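Local coordinates for protein fluvirucin B1 DH domain from module 1 (PDB 6OBV) that probably dehydrates the beta-hydroxyacyl intermediate of module 1 in the polyketide synthase that assembles the fluvirucin B1 skeleton, at residues 177-182 with 230-235; 194-199 with 234-239. One frame throughout, in Å; residues are numbered along the deposited sequence.

How the contacts relate
From the N terminus, the chain first passes through 177-182, at the start of helix 178-185, then through strand 187-189 to 194-199, where strand 196-202 begins. It next turns back through strand 205-211 and helices 214-218 and 227-232, and finally reaches 230-239. Contact 1 closes the loop from 177-182 to 230-235, and contact 2 the loop from 194-199 to 234-239. Since the second loop opens before the first is closed and closes after it, the two cross. They share Leu234 and His235, and their centres lie about 5 Å apart. Together they tie a helix and a strand to the turn joining helices 227-232 and 238-241.

Contact 1. Residues 177-182 with 230-235; sequences GHYEAL and LDAALH
Tyr179 reaches across to His235 with its phenol oxygen, OH lying 2.7 Å from ND1 in a short hydrogen bond in which either could be the donor. The two rings meet rim to rim, their planes at 75° and centroids 5.5 Å apart, so the contact is made edge to edge without stacking. With CG anti to its carbonyl carbon (chi1 -80°), Tyr179 sends its long ring out from the helix, and a phenol is long enough to bridge the gap with a polar tip. One residue earlier, His178 NE2 makes a weak hydrogen bond to His235 O at 3.4 Å, giving the backbone of the same residue a second link to helix 178-185.

What orients the His235 imidazole comes next. Its other nitrogen, NE2, donates to Asp231 OD2 at 2.9 Å in a fairly straight bond (158°), within the ring plane but arriving from above the carboxylate plane. Bonds at both nitrogens fix the rotation of the ring, while Ala232 CA sits 3.3 Å above its plane, over the centre; a turn closed by His235 N to Ala232 O puts it there, methyl beside Tyr179 OH. Tyr189 stacks on the imidazole as well, and the Tyr179 hydroxyl is also hydrogen-bonded to Leu196 N. Asp231 and His235, four residues apart, fit the DxxxQ/H signature found at the active site of polyketide synthase dehydratases, which adopt a double hotdog fold.

Contact 2. Residues 194-199 with 234-239; sequences QGLKRA and LHATGL
Leu196 spans the gap between the strand and the turn at 235-236. Its CB already lies 4.4 Å from His235 CB, so aliphatic carbons face each other from the first atom of the side chain. CG stands anti to the backbone N (chi1 172°), which carries the fork onward over Ala236. There the branches divide: CD1 touches Ala236 CB at 4.0 Å, while CD2 lies against the backbone, 4.1 Å from Ala236 CA and 4.3 Å from His235 C. A forked leucine can thus grip both a methyl and the main chain beside it, and an alanine opposite keeps the turn close to the strand. Further along, Ala199 CB meets Leu239 CD1 at 3.8 Å; here the short side chain is on the strand and the long one at the start of helix 238-241. No hydrogen bond crosses between the segments, so apolar contacts alone join them.

Lys197 and Arg198 between them form a classic beta bulge, both facing Glu209. The extra residue lets Leu196 and Ala199, three positions apart, both point toward the 234-239 segment. Arg198 makes salt bridges with Glu209 and Glu211.

Strand 196-202 runs between strands 205-211 and 171-173. Ala236 also rests on Val206 and Ala208 of strand 205-211, while Leu196 and Leu239 both touch His178 of helix 178-185, so the turn into helix 238-241 packs against the sheet with that helix alongside.

Contact 1. Residues 177-182 with 230-235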
ATOM      1  N   GLY A 177       0.228  25.191  39.115  1.00 36.35           N
ATOM      2  CA  GLY A 177       1.553  25.410  38.564  1.00 38.09           C
ATOM      3  C   GLY A 177       2.195  24.212  37.881  1.00 43.13           C
ATOM      4  O   GLY A 177       3.368  24.289  37.497  1.00 44.20           O
ATOM      5  N   HIS A 178       1.453  23.116  37.689  1.00 39.51           N
ATOM      6  CA  HIS A 178       2.056  21.866  37.234  1.00 35.84           C
ATOM      7  C   HIS A 178       2.707  22.008  35.859  1.00 35.90           C
ATOM      8  O   HIS A 178       3.866  21.616  35.662  1.00 40.94           O
ATOM      9  CB  HIS A 178       0.997  20.764  37.212  1.00 35.61           C
ATOM     10  CG  HIS A 178       1.559  19.404  36.958  1.00 39.07           C
ATOM     11  ND1 HIS A 178       2.253  18.700  37.917  1.00 43.56           N
ATOM     12  CD2 HIS A 178       1.556  18.630  35.847  1.00 38.54           C
ATOM     13  CE1 HIS A 178       2.642  17.542  37.408  1.00 42.07           C
ATOM     14  NE2 HIS A 178       2.239  17.480  36.153  1.00 37.22           N
ATOM     15  N   TYR A 179       1.974  22.534  34.874  1.00 31.23           N
ATOM     16  CA  TYR A 179       2.564  22.620  33.541  1.00 34.08           C
ATOM     17  C   TYR A 179       3.695  23.638  33.480  1.00 36.97           C
ATOM     18  O   TYR A 179       4.631  23.463  32.694  1.00 34.92           O
ATOM     19  CB  TYR A 179       1.499  22.930  32.499  1.00 34.93           C
ATOM     20  CG  TYR A 179       0.734  21.689  32.136  1.00 35.24           C
ATOM     21  CD1 TYR A 179       1.322  20.681  31.368  1.00 32.71           C
ATOM     22  CD2 TYR A 179      -0.571  21.496  32.598  1.00 33.90           C
ATOM     23  CE1 TYR A 179       0.621  19.520  31.048  1.00 29.50           C
ATOM     24  CE2 TYR A 179      -1.279  20.344  32.288  1.00 30.07           C
ATOM     25  CZ  TYR A 179      -0.680  19.368  31.516  1.00 28.01           C
ATOM     26  OH  TYR A 179      -1.391  18.249  31.213  1.00 28.91           O
ATOM     27  N   GLU A 180       3.650  24.679  34.313  1.00 42.67           N
ATOM     28  CA  GLU A 180       4.790  25.585  34.410  1.00 43.12           C
ATOM     29  C   GLU A 180       6.018  24.857  34.953  1.00 43.64           C
ATOM     30  O   GLU A 180       7.144  25.086  34.488  1.00 43.15           O
ATOM     31  CB  GLU A 180       4.427  26.787  35.287  1.00 43.91           C
ATOM     32  CG  GLU A 180       5.100  28.095  34.871  1.00 54.83           C
ATOM     33  CD  GLU A 180       4.916  29.222  35.899  1.00 62.59           C
ATOM     34  OE1 GLU A 180       5.844  30.045  36.063  1.00 65.04           O
ATOM     35  OE2 GLU A 180       3.845  29.285  36.547  1.00 62.38           O
ATOM     36  N   ALA A 181       5.820  23.973  35.934  1.00 39.02           N
ATOM     37  CA  ALA A 181       6.915  23.145  36.433  1.00 39.80           C
ATOM     38  C   ALA A 181       7.450  22.229  35.343  1.00 44.91           C
ATOM     39  O   ALA A 181       8.668  22.110  35.153  1.00 45.22           O
ATOM     40  CB  ALA A 181       6.446  22.313  37.632  1.00 38.70           C
ATOM     41  N   LEU A 182       6.550  21.551  34.627  1.00 42.19           N
ATOM     42  CA  LEU A 182       6.994  20.650  33.570  1.00 44.58           C
ATOM     43  C   LEU A 182       7.775  21.412  32.504  1.00 46.09           C
ATOM     44  O   LEU A 182       8.757  20.901  31.954  1.00 43.49           O
ATOM     45  CB  LEU A 182       5.794  19.919  32.958  1.00 36.95           C
ATOM     46  CG  LEU A 182       5.103  18.901  33.878  1.00 36.52           C
ATOM     47  CD1 LEU A 182       3.855  18.298  33.245  1.00 30.49           C
ATOM     48  CD2 LEU A 182       6.059  17.803  34.291  1.00 38.79           C
ATOM     49  N   LEU A 230      -4.339  10.661  25.377  1.00 27.18           N
ATOM     50  CA  LEU A 230      -3.613   9.581  26.032  1.00 28.47           C
ATOM     51  C   LEU A 230      -2.312  10.089  26.622  1.00 27.90           C
ATOM     52  O   LEU A 230      -1.904   9.653  27.703  1.00 33.58           O
ATOM     53  CB  LEU A 230      -3.340   8.416  25.072  1.00 23.63           C
ATOM     54  CG  LEU A 230      -2.603   7.232  25.726  1.00 25.55           C
ATOM     55  CD1 LEU A 230      -3.345   6.765  26.963  1.00 30.27           C
ATOM     56  CD2 LEU A 230      -2.372   6.064  24.762  1.00 23.98           C
ATOM     57  N   ASP A 231      -1.658  11.035  25.949  1.00 28.39           N
ATOM     58  CA  ASP A 231      -0.403  11.541  26.488  1.00 25.34           C
ATOM     59  C   ASP A 231      -0.624  12.295  27.791  1.00 24.92           C
ATOM     60  O   ASP A 231       0.149  12.146  28.740  1.00 25.78           O
ATOM     61  CB  ASP A 231       0.298  12.443  25.485  1.00 22.90           C
ATOM     62  CG  ASP A 231       1.680  12.860  25.971  1.00 29.78           C
ATOM     63  OD1 ASP A 231       2.536  11.967  26.091  1.00 29.88           O
ATOM     64  OD2 ASP A 231       1.908  14.053  26.267  1.00 27.56           O
ATOM     65  N   ALA A 232      -1.664  13.120  27.860  1.00 28.04           N
ATOM     66  CA  ALA A 232      -1.859  13.882  29.080  1.00 28.28           C
ATOM     67  C   ALA A 232      -2.311  12.992  30.221  1.00 22.95           C
ATOM     68  O   ALA A 232      -2.112  13.342  31.388  1.00 22.19           O
ATOM     69  CB  ALA A 232      -2.860  15.010  28.845  1.00 31.12           C
ATOM     70  N   ALA A 233      -2.911  11.850  29.907  1.00 26.63           N
ATOM     71  CA  ALA A 233      -3.198  10.847  30.916  1.00 22.70           C
ATOM     72  C   ALA A 233      -1.936  10.382  31.624  1.00 25.70           C
ATOM     73  O   ALA A 233      -2.014   9.805  32.714  1.00 27.44           O
ATOM     74  CB  ALA A 233      -3.907   9.670  30.255  1.00 20.41           C
ATOM     75  N   LEU A 234      -0.777  10.598  31.018  1.00 34.42           N
ATOM     76  CA  LEU A 234       0.488  10.235  31.626  1.00 35.10           C
ATOM     77  C   LEU A 234       1.073  11.345  32.481  1.00 33.43           C
ATOM     78  O   LEU A 234       2.036  11.094  33.212  1.00 30.37           O
ATOM     79  CB  LEU A 234       1.507   9.855  30.546  1.00 28.68           C
ATOM     80  CG  LEU A 234       1.052   8.932  29.424  1.00 29.86           C
ATOM     81  CD1 LEU A 234       2.200   8.721  28.450  1.00 29.10           C
ATOM     82  CD2 LEU A 234       0.563   7.615  29.998  1.00 22.06           C
ATOM     83  N   HIS A 235       0.519  12.557  32.407  1.00 28.79           N
ATOM     84  CA  HIS A 235       1.150  13.702  33.058  1.00 29.61           C
ATOM     85  C   HIS A 235       1.057  13.649  34.579  1.00 31.87           C
ATOM     86  O   HIS A 235       1.934  14.184  35.261  1.00 37.29           O
ATOM     87  CB  HIS A 235       0.525  14.987  32.528  1.00 24.79           C
ATOM     88  CG  HIS A 235       0.786  15.195  31.072  1.00 29.05           C
ATOM     89  ND1 HIS A 235       0.332  16.291  30.376  1.00 32.23           N
ATOM     90  CD2 HIS A 235       1.465  14.433  30.180  1.00 30.78           C
ATOM     91  CE1 HIS A 235       0.721  16.199  29.114  1.00 35.65           C
ATOM     92  NE2 HIS A 235       1.407  15.078  28.968  1.00 32.36           N
TER

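Contact 2. Residues 194-199 with 234-239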
ATOM      1  N   GLN A 194      -1.956  20.079  27.257  1.00 28.78           N
ATOM      2  CA  GLN A 194      -2.101  20.448  28.670  1.00 29.62           C
ATOM      3  C   GLN A 194      -3.428  19.970  29.245  1.00 26.34           C
ATOM      4  O   GLN A 194      -4.129  20.717  29.913  1.00 35.73           O
ATOM      5  CB  GLN A 194      -1.957  21.956  28.828  1.00 30.99           C
ATOM      6  CG  GLN A 194      -0.550  22.477  28.511  1.00 37.14           C
ATOM      7  CD  GLN A 194      -0.491  23.989  28.433  1.00 43.51           C
ATOM      8  OE1 GLN A 194      -1.438  24.680  28.807  1.00 47.96           O
ATOM      9  NE2 GLN A 194       0.621  24.511  27.930  1.00 44.29           N
ATOM     10  N   GLY A 195      -3.757  18.691  29.033  1.00 27.32           N
ATOM     11  CA  GLY A 195      -5.062  18.168  29.396  1.00 28.03           C
ATOM     12  C   GLY A 195      -5.273  17.794  30.849  1.00 29.73           C
ATOM     13  O   GLY A 195      -6.408  17.490  31.216  1.00 24.96           O
ATOM     14  N   LEU A 196      -4.241  17.778  31.685  1.00 31.55           N
ATOM     15  CA  LEU A 196      -4.428  17.397  33.083  1.00 31.63           C
ATOM     16  C   LEU A 196      -5.144  18.516  33.825  1.00 33.27           C
ATOM     17  O   LEU A 196      -4.647  19.647  33.882  1.00 33.66           O
ATOM     18  CB  LEU A 196      -3.084  17.100  33.737  1.00 33.94           C
ATOM     19  CG  LEU A 196      -3.111  16.877  35.250  1.00 38.98           C
ATOM     20  CD1 LEU A 196      -3.943  15.654  35.588  1.00 22.47           C
ATOM     21  CD2 LEU A 196      -1.690  16.760  35.828  1.00 31.76           C
ATOM     22  N   LYS A 197      -6.314  18.213  34.385  1.00 33.18           N
ATOM     23  CA  LYS A 197      -7.124  19.229  35.047  1.00 33.67           C
ATOM     24  C   LYS A 197      -7.170  19.078  36.560  1.00 38.82           C
ATOM     25  O   LYS A 197      -7.034  20.075  37.283  1.00 39.55           O
ATOM     26  CB  LYS A 197      -8.556  19.212  34.487  1.00 34.74           C
ATOM     27  CG  LYS A 197      -8.662  19.416  32.971  1.00 34.19           C
ATOM     28  CD  LYS A 197      -8.036  20.739  32.526  1.00 43.47           C
ATOM     29  CE  LYS A 197      -7.883  20.818  31.011  1.00 49.73           C
ATOM     30  NZ  LYS A 197      -6.903  21.861  30.590  1.00 54.39           N
ATOM     31  N   ARG A 198      -7.368  17.854  37.055  1.00 39.61           N
ATOM     32  CA  ARG A 198      -7.477  17.572  38.478  1.00 36.59           C
ATOM     33  C   ARG A 198      -6.738  16.279  38.778  1.00 37.39           C
ATOM     34  O   ARG A 198      -6.677  15.373  37.938  1.00 33.70           O
ATOM     35  CB  ARG A 198      -8.937  17.450  38.934  1.00 38.21           C
ATOM     36  CG  ARG A 198      -9.649  18.770  39.106  1.00 47.54           C
ATOM     37  CD  ARG A 198     -11.145  18.602  38.896  1.00 52.98           C
ATOM     38  NE  ARG A 198     -11.399  17.884  37.649  1.00 54.76           N
ATOM     39  CZ  ARG A 198     -11.713  18.459  36.487  1.00 49.55           C
ATOM     40  NH1 ARG A 198     -11.834  19.789  36.400  1.00 44.83           N
ATOM     41  NH2 ARG A 198     -11.906  17.696  35.411  1.00 33.73           N
ATOM     42  N   ALA A 199      -6.195  16.187  39.995  1.00 35.61           N
ATOM     43  CA  ALA A 199      -5.431  15.016  40.393  1.00 31.58           C
ATOM     44  C   ALA A 199      -5.515  14.810  41.900  1.00 33.03           C
ATOM     45  O   ALA A 199      -5.576  15.770  42.673  1.00 34.52           O
ATOM     46  CB  ALA A 199      -3.969  15.137  39.967  1.00 31.05           C
ATOM     47  N   LEU A 234      -0.777  10.598  31.018  1.00 34.42           N
ATOM     48  CA  LEU A 234       0.488  10.235  31.626  1.00 35.10           C
ATOM     49  C   LEU A 234       1.073  11.345  32.481  1.00 33.43           C
ATOM     50  O   LEU A 234       2.036  11.094  33.212  1.00 30.37           O
ATOM     51  CB  LEU A 234       1.507   9.855  30.546  1.00 28.68           C
ATOM     52  CG  LEU A 234       1.052   8.932  29.424  1.00 29.86           C
ATOM     53  CD1 LEU A 234       2.200   8.721  28.450  1.00 29.10           C
ATOM     54  CD2 LEU A 234       0.563   7.615  29.998  1.00 22.06           C
ATOM     55  N   HIS A 235       0.519  12.557  32.407  1.00 28.79           N
ATOM     56  CA  HIS A 235       1.150  13.702  33.058  1.00 29.61           C
ATOM     57  C   HIS A 235       1.057  13.649  34.579  1.00 31.87           C
ATOM     58  O   HIS A 235       1.934  14.184  35.261  1.00 37.29           O
ATOM     59  CB  HIS A 235       0.525  14.987  32.528  1.00 24.79           C
ATOM     60  CG  HIS A 235       0.786  15.195  31.072  1.00 29.05           C
ATOM     61  ND1 HIS A 235       0.332  16.291  30.376  1.00 32.23           N
ATOM     62  CD2 HIS A 235       1.465  14.433  30.180  1.00 30.78           C
ATOM     63  CE1 HIS A 235       0.721  16.199  29.114  1.00 35.65           C
ATOM     64  NE2 HIS A 235       1.407  15.078  28.968  1.00 32.36           N
ATOM     65  N   ALA A 236       0.022  13.027  35.127  1.00 33.41           N
ATOM     66  CA  ALA A 236      -0.164  13.064  36.575  1.00 35.46           C
ATOM     67  C   ALA A 236       0.781  12.128  37.317  1.00 33.71           C
ATOM     68  O   ALA A 236       0.948  12.281  38.533  1.00 31.04           O
ATOM     69  CB  ALA A 236      -1.604  12.708  36.927  1.00 35.24           C
ATOM     70  N   THR A 237       1.415  11.184  36.616  1.00 37.37           N
ATOM     71  CA  THR A 237       2.259  10.192  37.276  1.00 40.12           C
ATOM     72  C   THR A 237       3.506  10.808  37.883  1.00 39.74           C
ATOM     73  O   THR A 237       4.059  10.254  38.842  1.00 40.15           O
ATOM     74  CB  THR A 237       2.666   9.108  36.290  1.00 45.79           C
ATOM     75  OG1 THR A 237       2.994   9.719  35.042  1.00 55.55           O
ATOM     76  CG2 THR A 237       1.541   8.175  36.069  1.00 45.95           C
ATOM     77  N   GLY A 238       3.982  11.929  37.332  1.00 35.46           N
ATOM     78  CA  GLY A 238       5.175  12.575  37.874  1.00 33.03           C
ATOM     79  C   GLY A 238       4.991  13.219  39.236  1.00 36.25           C
ATOM     80  O   GLY A 238       5.992  13.587  39.865  1.00 40.71           O
ATOM     81  N   LEU A 239       3.745  13.342  39.708  1.00 36.34           N
ATOM     82  CA  LEU A 239       3.481  14.024  40.971  1.00 37.55           C
ATOM     83  C   LEU A 239       4.093  13.297  42.156  1.00 40.78           C
ATOM     84  O   LEU A 239       4.412  13.925  43.174  1.00 43.35           O
ATOM     85  CB  LEU A 239       1.977  14.179  41.167  1.00 34.85           C
ATOM     86  CG  LEU A 239       1.361  15.194  40.198  1.00 40.43           C
ATOM     87  CD1 LEU A 239      -0.141  14.997  40.048  1.00 35.31           C
ATOM     88  CD2 LEU A 239       1.671  16.623  40.642  1.00 42.84           C
TER